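Local coordinates for protein Bd0816 (Bdellovibrio bacteriovorus HD100, PDB 5CER) that belongs to the peptidase S13 family and probably acts as a serine-type D-Ala-D-Ala carboxypeptidase that trims peptidoglycan stem peptides, at residues T39-I44 and A238-D243; L47-R52 and K282-K287. The protein carries 2 engineered substitutions. All coordinates share one frame; numbering follows the deposited sequence.

Contact 1 of 2, residues T39-I44 and A238-D243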
ATOM      1  N   THR A  39      -3.270  13.788  -3.531  1.00 22.49           N
ATOM      2  CA  THR A  39      -4.402  13.355  -4.345  1.00 22.25           C
ATOM      3  C   THR A  39      -5.663  13.179  -3.498  1.00 22.62           C
ATOM      4  O   THR A  39      -6.768  13.660  -3.876  1.00 23.14           O
ATOM      5  CB  THR A  39      -4.037  12.094  -5.117  1.00 22.24           C
ATOM      6  OG1 THR A  39      -2.888  12.372  -5.951  1.00 20.52           O
ATOM      7  CG2 THR A  39      -5.186  11.667  -5.992  1.00 23.26           C
ATOM      8  N   THR A  40      -5.473  12.594  -2.318  1.00 21.63           N
ATOM      9  CA  THR A  40      -6.513  12.444  -1.322  1.00 21.50           C
ATOM     10  C   THR A  40      -7.139  13.765  -0.889  1.00 22.53           C
ATOM     11  O   THR A  40      -8.381  13.889  -0.798  1.00 22.25           O
ATOM     12  CB  THR A  40      -5.978  11.650  -0.087  1.00 21.10           C
ATOM     13  OG1 THR A  40      -5.700  10.297  -0.473  1.00 20.95           O
ATOM     14  CG2 THR A  40      -6.967  11.615   1.046  1.00 20.85           C
ATOM     15  N   LEU A  41      -6.305  14.757  -0.589  1.00 23.17           N
ATOM     16  CA  LEU A  41      -6.839  16.083  -0.206  1.00 23.49           C
ATOM     17  C   LEU A  41      -7.659  16.692  -1.345  1.00 23.26           C
ATOM     18  O   LEU A  41      -8.718  17.268  -1.122  1.00 23.66           O
ATOM     19  CB  LEU A  41      -5.716  17.040   0.188  1.00 23.60           C
ATOM     20  CG  LEU A  41      -6.070  18.525   0.409  1.00 24.37           C
ATOM     21  CD1 LEU A  41      -7.097  18.712   1.504  1.00 24.50           C
ATOM     22  CD2 LEU A  41      -4.793  19.283   0.732  1.00 25.34           C
ATOM     23  N   TRP A  42      -7.112  16.622  -2.543  1.00 23.13           N
ATOM     24  CA  TRP A  42      -7.732  17.235  -3.706  1.00 24.39           C
ATOM     25  C   TRP A  42      -9.127  16.587  -3.937  1.00 26.50           C
ATOM     26  O   TRP A  42     -10.118  17.282  -4.112  1.00 25.82           O
ATOM     27  CB  TRP A  42      -6.834  17.080  -4.949  1.00 23.04           C
ATOM     28  CG  TRP A  42      -7.341  17.758  -6.184  1.00 22.74           C
ATOM     29  CD1 TRP A  42      -8.194  18.790  -6.258  1.00 22.30           C
ATOM     30  CD2 TRP A  42      -6.988  17.436  -7.543  1.00 23.00           C
ATOM     31  NE1 TRP A  42      -8.416  19.145  -7.554  1.00 22.77           N
ATOM     32  CE2 TRP A  42      -7.683  18.329  -8.371  1.00 23.05           C
ATOM     33  CE3 TRP A  42      -6.155  16.476  -8.130  1.00 22.47           C
ATOM     34  CZ2 TRP A  42      -7.573  18.304  -9.759  1.00 23.35           C
ATOM     35  CZ3 TRP A  42      -6.052  16.440  -9.507  1.00 22.86           C
ATOM     36  CH2 TRP A  42      -6.746  17.370 -10.306  1.00 23.83           C
ATOM     37  N   ALA A  43      -9.177  15.257  -3.920  1.00 26.97           N
ATOM     38  CA  ALA A  43     -10.462  14.557  -4.087  1.00 26.80           C
ATOM     39  C   ALA A  43     -11.484  15.005  -3.029  1.00 24.90           C
ATOM     40  O   ALA A  43     -12.626  15.300  -3.357  1.00 24.74           O
ATOM     41  CB  ALA A  43     -10.266  13.021  -4.058  1.00 26.38           C
ATOM     42  N   ILE A  44     -11.058  15.045  -1.784  1.00 24.00           N
ATOM     43  CA  ILE A  44     -11.952  15.455  -0.703  1.00 25.84           C
ATOM     44  C   ILE A  44     -12.415  16.889  -0.868  1.00 27.16           C
ATOM     45  O   ILE A  44     -13.612  17.174  -0.736  1.00 27.91           O
ATOM     46  CB  ILE A  44     -11.319  15.251   0.686  1.00 24.70           C
ATOM     47  CG1 ILE A  44     -11.285  13.759   0.978  1.00 24.57           C
ATOM     48  CG2 ILE A  44     -12.099  15.989   1.751  1.00 25.36           C
ATOM     49  CD1 ILE A  44     -10.422  13.379   2.140  1.00 24.72           C
ATOM     50  N   ALA A 238      -4.384  27.420  -5.181  1.00 34.21           N
ATOM     51  CA  ALA A 238      -5.414  27.983  -4.318  1.00 34.57           C
ATOM     52  C   ALA A 238      -5.347  27.378  -2.922  1.00 34.08           C
ATOM     53  O   ALA A 238      -5.425  28.073  -1.930  1.00 35.13           O
ATOM     54  CB  ALA A 238      -6.793  27.802  -4.962  1.00 34.22           C
ATOM     55  N   THR A 239      -5.265  26.066  -2.845  1.00 34.04           N
ATOM     56  CA  THR A 239      -5.324  25.365  -1.551  1.00 33.65           C
ATOM     57  C   THR A 239      -3.955  25.283  -0.878  1.00 32.04           C
ATOM     58  O   THR A 239      -3.875  25.507   0.296  1.00 33.44           O
ATOM     59  CB  THR A 239      -5.887  23.931  -1.713  1.00 34.11           C
ATOM     60  OG1 THR A 239      -7.156  23.982  -2.374  1.00 34.41           O
ATOM     61  CG2 THR A 239      -6.039  23.229  -0.363  1.00 33.55           C
ATOM     62  N   LEU A 240      -2.902  24.952  -1.615  1.00 30.94           N
ATOM     63  CA  LEU A 240      -1.586  24.759  -1.030  1.00 30.19           C
ATOM     64  C   LEU A 240      -0.667  25.985  -1.141  1.00 30.95           C
ATOM     65  O   LEU A 240       0.465  25.953  -0.661  1.00 30.05           O
ATOM     66  CB  LEU A 240      -0.924  23.541  -1.647  1.00 29.27           C
ATOM     67  CG  LEU A 240      -1.628  22.209  -1.424  1.00 28.78           C
ATOM     68  CD1 LEU A 240      -0.910  21.109  -2.179  1.00 28.75           C
ATOM     69  CD2 LEU A 240      -1.696  21.845   0.052  1.00 29.33           C
ATOM     70  N   LYS A 241      -1.156  27.065  -1.749  1.00 32.12           N
ATOM     71  CA  LYS A 241      -0.353  28.251  -1.997  1.00 33.67           C
ATOM     72  C   LYS A 241       0.970  27.874  -2.649  1.00 33.64           C
ATOM     73  O   LYS A 241       2.019  28.370  -2.279  1.00 35.94           O
ATOM     74  CB  LYS A 241      -0.121  29.036  -0.708  1.00 35.08           C
ATOM     75  CG  LYS A 241      -1.377  29.487   0.021  1.00 36.38           C
ATOM     76  CD  LYS A 241      -2.417  30.076  -0.943  1.00 37.71           C
ATOM     77  CE  LYS A 241      -3.390  31.046  -0.289  1.00 40.54           C
ATOM     78  NZ  LYS A 241      -4.719  30.419  -0.073  1.00 40.34           N
ATOM     79  N   ALA A 242       0.889  27.059  -3.692  1.00 33.31           N
ATOM     80  CA  ALA A 242       2.046  26.397  -4.267  1.00 33.13           C
ATOM     81  C   ALA A 242       2.025  26.410  -5.783  1.00 34.39           C
ATOM     82  O   ALA A 242       0.982  26.153  -6.403  1.00 36.08           O
ATOM     83  CB  ALA A 242       2.072  24.983  -3.783  1.00 32.55           C
ATOM     84  N   ASP A 243       3.154  26.768  -6.386  1.00 36.52           N
ATOM     85  CA  ASP A 243       3.306  26.693  -7.834  1.00 38.14           C
ATOM     86  C   ASP A 243       4.448  25.707  -8.167  1.00 37.78           C
ATOM     87  O   ASP A 243       4.889  24.957  -7.292  1.00 35.40           O
ATOM     88  CB  ASP A 243       3.494  28.078  -8.434  1.00 39.92           C
ATOM     89  CG  ASP A 243       4.720  28.792  -7.896  1.00 41.94           C
ATOM     90  OD1 ASP A 243       5.672  28.148  -7.421  1.00 41.46           O
ATOM     91  OD2 ASP A 243       4.774  30.028  -8.042  1.00 46.39           O
TER
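Leu-41 reaches from helix 35-47 to the end of helix 228-239, where its CD2 methyl meets one methyl each of Leu-240 and Thr-239. The closer approach is to Leu-240, CD2 of Leu-41 lying 4.1 Å from CD2 of Leu-240, and these two side chains pass alongside one another in opposite directions. Leu-41 gains its reach by holding CG anti to the backbone N (chi1 171°), while Leu-240, whose CB does not point straight at the other helix, brings only its far end round to the contact. Thr-239 suits a place at the border of the apolar patch: its CG2 stands 4.3 Å from Leu-41 CD2, whereas its OG1 is hydrogen-bonded to OE1 of Glu-45, one turn further along the Leu-41 helix. The family belongs to the beta-lactamase clan, and here the contact joins helix 35-47 to the end of helix 228-239, two elements of the helical part of the chain. Aromatic residues extend the seam, with Trp-42 stacked on Phe-235 and edge-to-face with Phe-232, and Phe-235 also touching Leu-41. Beyond the tip of helix 228-239 the chain turns away at Lys-241, whose positive phi breaks the helical course. The lysine folds back so that its NZ donates to the carbonyl O of Ala-238 at 3.1 Å, with a C=O...N angle of 156° at the acceptor. Helix 270-286 flanks the same end, Thr-276 touching the Leu-240 side chain and Lys-275 NZ bonding to the Leu-240 carbonyl.

Contact 2 of 2, residues L47-R52 and K282-K287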
ATOM      1  N   LEU A  47     -14.778  16.869  -4.300  1.00 29.66           N
ATOM      2  CA  LEU A  47     -15.962  15.987  -4.269  1.00 30.09           C
ATOM      3  C   LEU A  47     -16.733  15.960  -2.939  1.00 30.44           C
ATOM      4  O   LEU A  47     -17.934  15.778  -2.949  1.00 32.11           O
ATOM      5  CB  LEU A  47     -15.585  14.542  -4.625  1.00 28.01           C
ATOM      6  CG  LEU A  47     -14.908  14.378  -5.989  1.00 27.93           C
ATOM      7  CD1 LEU A  47     -14.490  12.941  -6.206  1.00 27.91           C
ATOM      8  CD2 LEU A  47     -15.834  14.841  -7.111  1.00 28.48           C
ATOM      9  N   GLY A  48     -16.051  16.154  -1.819  1.00 30.51           N
ATOM     10  CA  GLY A  48     -16.653  16.056  -0.490  1.00 29.03           C
ATOM     11  C   GLY A  48     -16.278  14.703   0.089  1.00 28.81           C
ATOM     12  O   GLY A  48     -16.271  13.675  -0.637  1.00 27.15           O
ATOM     13  N   VAL A  49     -15.991  14.688   1.386  1.00 27.53           N
ATOM     14  CA  VAL A  49     -15.475  13.485   2.037  1.00 27.66           C
ATOM     15  C   VAL A  49     -16.386  12.234   1.910  1.00 28.14           C
ATOM     16  O   VAL A  49     -15.887  11.094   1.865  1.00 26.74           O
ATOM     17  CB  VAL A  49     -15.164  13.753   3.520  1.00 26.12           C
ATOM     18  CG1 VAL A  49     -16.452  14.054   4.298  1.00 25.71           C
ATOM     19  CG2 VAL A  49     -14.405  12.599   4.148  1.00 25.43           C
ATOM     20  N   ASP A  50     -17.697  12.455   1.903  1.00 28.67           N
ATOM     21  CA  ASP A  50     -18.661  11.347   1.852  1.00 29.38           C
ATOM     22  C   ASP A  50     -19.297  11.174   0.463  1.00 29.06           C
ATOM     23  O   ASP A  50     -20.304  10.510   0.329  1.00 30.25           O
ATOM     24  CB  ASP A  50     -19.713  11.517   2.950  1.00 29.39           C
ATOM     25  CG  ASP A  50     -19.185  11.158   4.319  1.00 30.03           C
ATOM     26  OD1 ASP A  50     -18.303  10.270   4.409  1.00 30.63           O
ATOM     27  OD2 ASP A  50     -19.636  11.734   5.339  1.00 31.48           O
ATOM     28  N   TYR A  51     -18.678  11.735  -0.568  1.00 28.25           N
ATOM     29  CA  TYR A  51     -19.178  11.605  -1.922  1.00 27.79           C
ATOM     30  C   TYR A  51     -19.279  10.130  -2.370  1.00 27.74           C
ATOM     31  O   TYR A  51     -18.464   9.257  -1.997  1.00 27.72           O
ATOM     32  CB  TYR A  51     -18.282  12.400  -2.875  1.00 27.35           C
ATOM     33  CG  TYR A  51     -18.602  12.211  -4.335  1.00 27.31           C
ATOM     34  CD1 TYR A  51     -19.599  12.962  -4.952  1.00 27.00           C
ATOM     35  CD2 TYR A  51     -17.890  11.288  -5.099  1.00 26.69           C
ATOM     36  CE1 TYR A  51     -19.892  12.784  -6.280  1.00 27.05           C
ATOM     37  CE2 TYR A  51     -18.153  11.122  -6.433  1.00 26.70           C
ATOM     38  CZ  TYR A  51     -19.171  11.860  -7.015  1.00 26.79           C
ATOM     39  OH  TYR A  51     -19.455  11.690  -8.356  1.00 27.87           O
ATOM     40  N   ARG A  52     -20.290   9.869  -3.170  1.00 27.89           N
ATOM     41  CA  ARG A  52     -20.531   8.555  -3.687  1.00 28.23           C
ATOM     42  C   ARG A  52     -20.637   8.592  -5.195  1.00 28.68           C
ATOM     43  O   ARG A  52     -21.395   9.402  -5.777  1.00 28.39           O
ATOM     44  CB  ARG A  52     -21.781   7.973  -3.026  1.00 28.89           C
ATOM     45  CG  ARG A  52     -21.507   7.423  -1.628  1.00 30.03           C
ATOM     46  CD  ARG A  52     -22.792   6.867  -1.055  1.00 30.74           C
ATOM     47  NE  ARG A  52     -22.729   6.505   0.356  1.00 28.92           N
ATOM     48  CZ  ARG A  52     -22.529   5.283   0.838  1.00 28.89           C
ATOM     49  NH1 ARG A  52     -22.277   4.236   0.052  1.00 29.26           N
ATOM     50  NH2 ARG A  52     -22.556   5.106   2.146  1.00 29.05           N
ATOM     51  N   LYS A 282      -7.584  19.302   8.828  1.00 30.30           N
ATOM     52  CA  LYS A 282      -8.604  20.331   9.125  1.00 33.38           C
ATOM     53  C   LYS A 282      -9.878  20.053   8.403  1.00 31.98           C
ATOM     54  O   LYS A 282     -10.974  20.188   8.937  1.00 32.53           O
ATOM     55  CB  LYS A 282      -8.121  21.765   8.711  1.00 37.58           C
ATOM     56  CG  LYS A 282      -7.876  22.786   9.824  1.00 42.18           C
ATOM     57  CD  LYS A 282      -7.330  22.126  11.099  1.00 45.29           C
ATOM     58  CE  LYS A 282      -6.967  23.110  12.190  1.00 47.83           C
ATOM     59  NZ  LYS A 282      -6.995  22.425  13.529  1.00 50.79           N
ATOM     60  N   SER A 283      -9.731  19.667   7.155  1.00 31.72           N
ATOM     61  CA  SER A 283     -10.874  19.337   6.322  1.00 32.18           C
ATOM     62  C   SER A 283     -11.720  18.219   6.954  1.00 32.06           C
ATOM     63  O   SER A 283     -12.930  18.331   7.127  1.00 30.47           O
ATOM     64  CB  SER A 283     -10.381  18.959   4.930  1.00 31.22           C
ATOM     65  OG  SER A 283     -11.403  19.148   4.000  1.00 33.78           O
ATOM     66  N   LEU A 284     -11.030  17.140   7.304  1.00 34.48           N
ATOM     67  CA  LEU A 284     -11.658  15.955   7.874  1.00 35.23           C
ATOM     68  C   LEU A 284     -12.264  16.281   9.224  1.00 36.19           C
ATOM     69  O   LEU A 284     -13.392  15.860   9.475  1.00 36.98           O
ATOM     70  CB  LEU A 284     -10.667  14.788   8.000  1.00 35.92           C
ATOM     71  CG  LEU A 284     -10.169  14.216   6.677  1.00 35.41           C
ATOM     72  CD1 LEU A 284      -8.914  13.381   6.881  1.00 35.35           C
ATOM     73  CD2 LEU A 284     -11.229  13.383   5.972  1.00 36.39           C
ATOM     74  N   GLU A 285     -11.570  17.060  10.063  1.00 35.70           N
ATOM     75  CA  GLU A 285     -12.140  17.447  11.378  1.00 36.21           C
ATOM     76  C   GLU A 285     -13.402  18.289  11.263  1.00 34.30           C
ATOM     77  O   GLU A 285     -14.339  18.082  12.017  1.00 33.61           O
ATOM     78  CB  GLU A 285     -11.115  18.109  12.284  1.00 37.53           C
ATOM     79  CG  GLU A 285     -10.138  17.070  12.850  1.00 39.80           C
ATOM     80  CD  GLU A 285      -9.070  17.622  13.784  1.00 42.76           C
ATOM     81  OE1 GLU A 285      -8.898  18.871  13.853  1.00 48.04           O
ATOM     82  OE2 GLU A 285      -8.389  16.787  14.445  1.00 44.31           O
ATOM     83  N   ALA A 286     -13.445  19.161  10.268  1.00 31.89           N
ATOM     84  CA  ALA A 286     -14.633  19.953   9.998  1.00 32.13           C
ATOM     85  C   ALA A 286     -15.872  19.130   9.672  1.00 32.84           C
ATOM     86  O   ALA A 286     -16.965  19.622   9.808  1.00 32.47           O
ATOM     87  CB  ALA A 286     -14.370  20.932   8.864  1.00 31.97           C
ATOM     88  N   LYS A 287     -15.698  17.905   9.183  1.00 33.49           N
ATOM     89  CA  LYS A 287     -16.796  17.010   8.924  1.00 35.17           C
ATOM     90  C   LYS A 287     -16.910  15.897   9.942  1.00 34.49           C
ATOM     91  O   LYS A 287     -17.557  14.901   9.664  1.00 34.31           O
ATOM     92  CB  LYS A 287     -16.630  16.389   7.522  1.00 37.09           C
ATOM     93  CG  LYS A 287     -16.653  17.368   6.370  1.00 39.82           C
ATOM     94  CD  LYS A 287     -17.988  18.117   6.414  1.00 42.12           C
ATOM     95  CE  LYS A 287     -18.390  18.716   5.082  1.00 44.84           C
ATOM     96  NZ  LYS A 287     -18.608  20.169   5.274  1.00 49.53           N
TER
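With chi1 at 66°, Val-49 holds CG1 between its backbone N and carbonyl carbon and CG2 anti to the N, a rotamer that gives Leu-284 and Lys-287 one methyl each. The valine sits at the second position of a type I beta turn running from Gly-48 to Tyr-51, closed by the bond from Tyr-51 N to Gly-48 O at 3.1 Å. This turn follows helix 35-47 directly. Gly-48 suits the exit because its positive phi would drive a beta carbon against the carbonyl O of Leu-47. Val-49 directs its CB at the end of helix 270-286, and its branching there lets two methyls reach two partners. CG2 packs 3.7 Å from CD2 of Leu-284, the two side chains crossing at a slant. The CA atoms of Val-49 and Leu-284 stay 7.4 Å apart, so that the side chains alone bridge the gap between the backbones. Leu-284, whose CB points past the turn, brings the end of its side chain round to it and also rests on Val-294 of a nearby loop.

Asp-50 forms a salt bridge through OD1 with Arg-204 of helix 203-213 and a hydrogen bond through OD2 with Tyr-289, whose side chain also touches Val-49; the backbones of Val-49 and Arg-204 are hydrogen-bonded as well. On the helix side, Lys-287 N is hydrogen-bonded to Leu-284 O at 3.1 Å and only weakly to Ser-283 O, so the last turn is tighter than a regular alpha-helical one. Lysine suits this solvent-exposed position because its aliphatic part can pack while the ammonium group leads away. It lies along Val-49 in the opposite sense, with its CG 3.9 Å and its CB 4.0 Å from Val-49 CG1.

How the contacts relate
Contacts 1 and 2 have centres 14 Å apart in the helical part of the fold and share helix 35-47: contact 1 uses its middle, contact 2 the loop that leaves its end for strand 54-61. Helix 270-286 links them too, flanking Leu-240 in contact 1 and supplying Leu-284 to contact 2. Ile-44 bridges the two directly, its CD1 lying 3.9 Å from CD2 of Leu-284. The segments alternate along the chain, 39-44 and 47-52 preceding 238-243 and 282-287, so that an early helix and its exit loop are packed against helices that arrive about two hundred residues later.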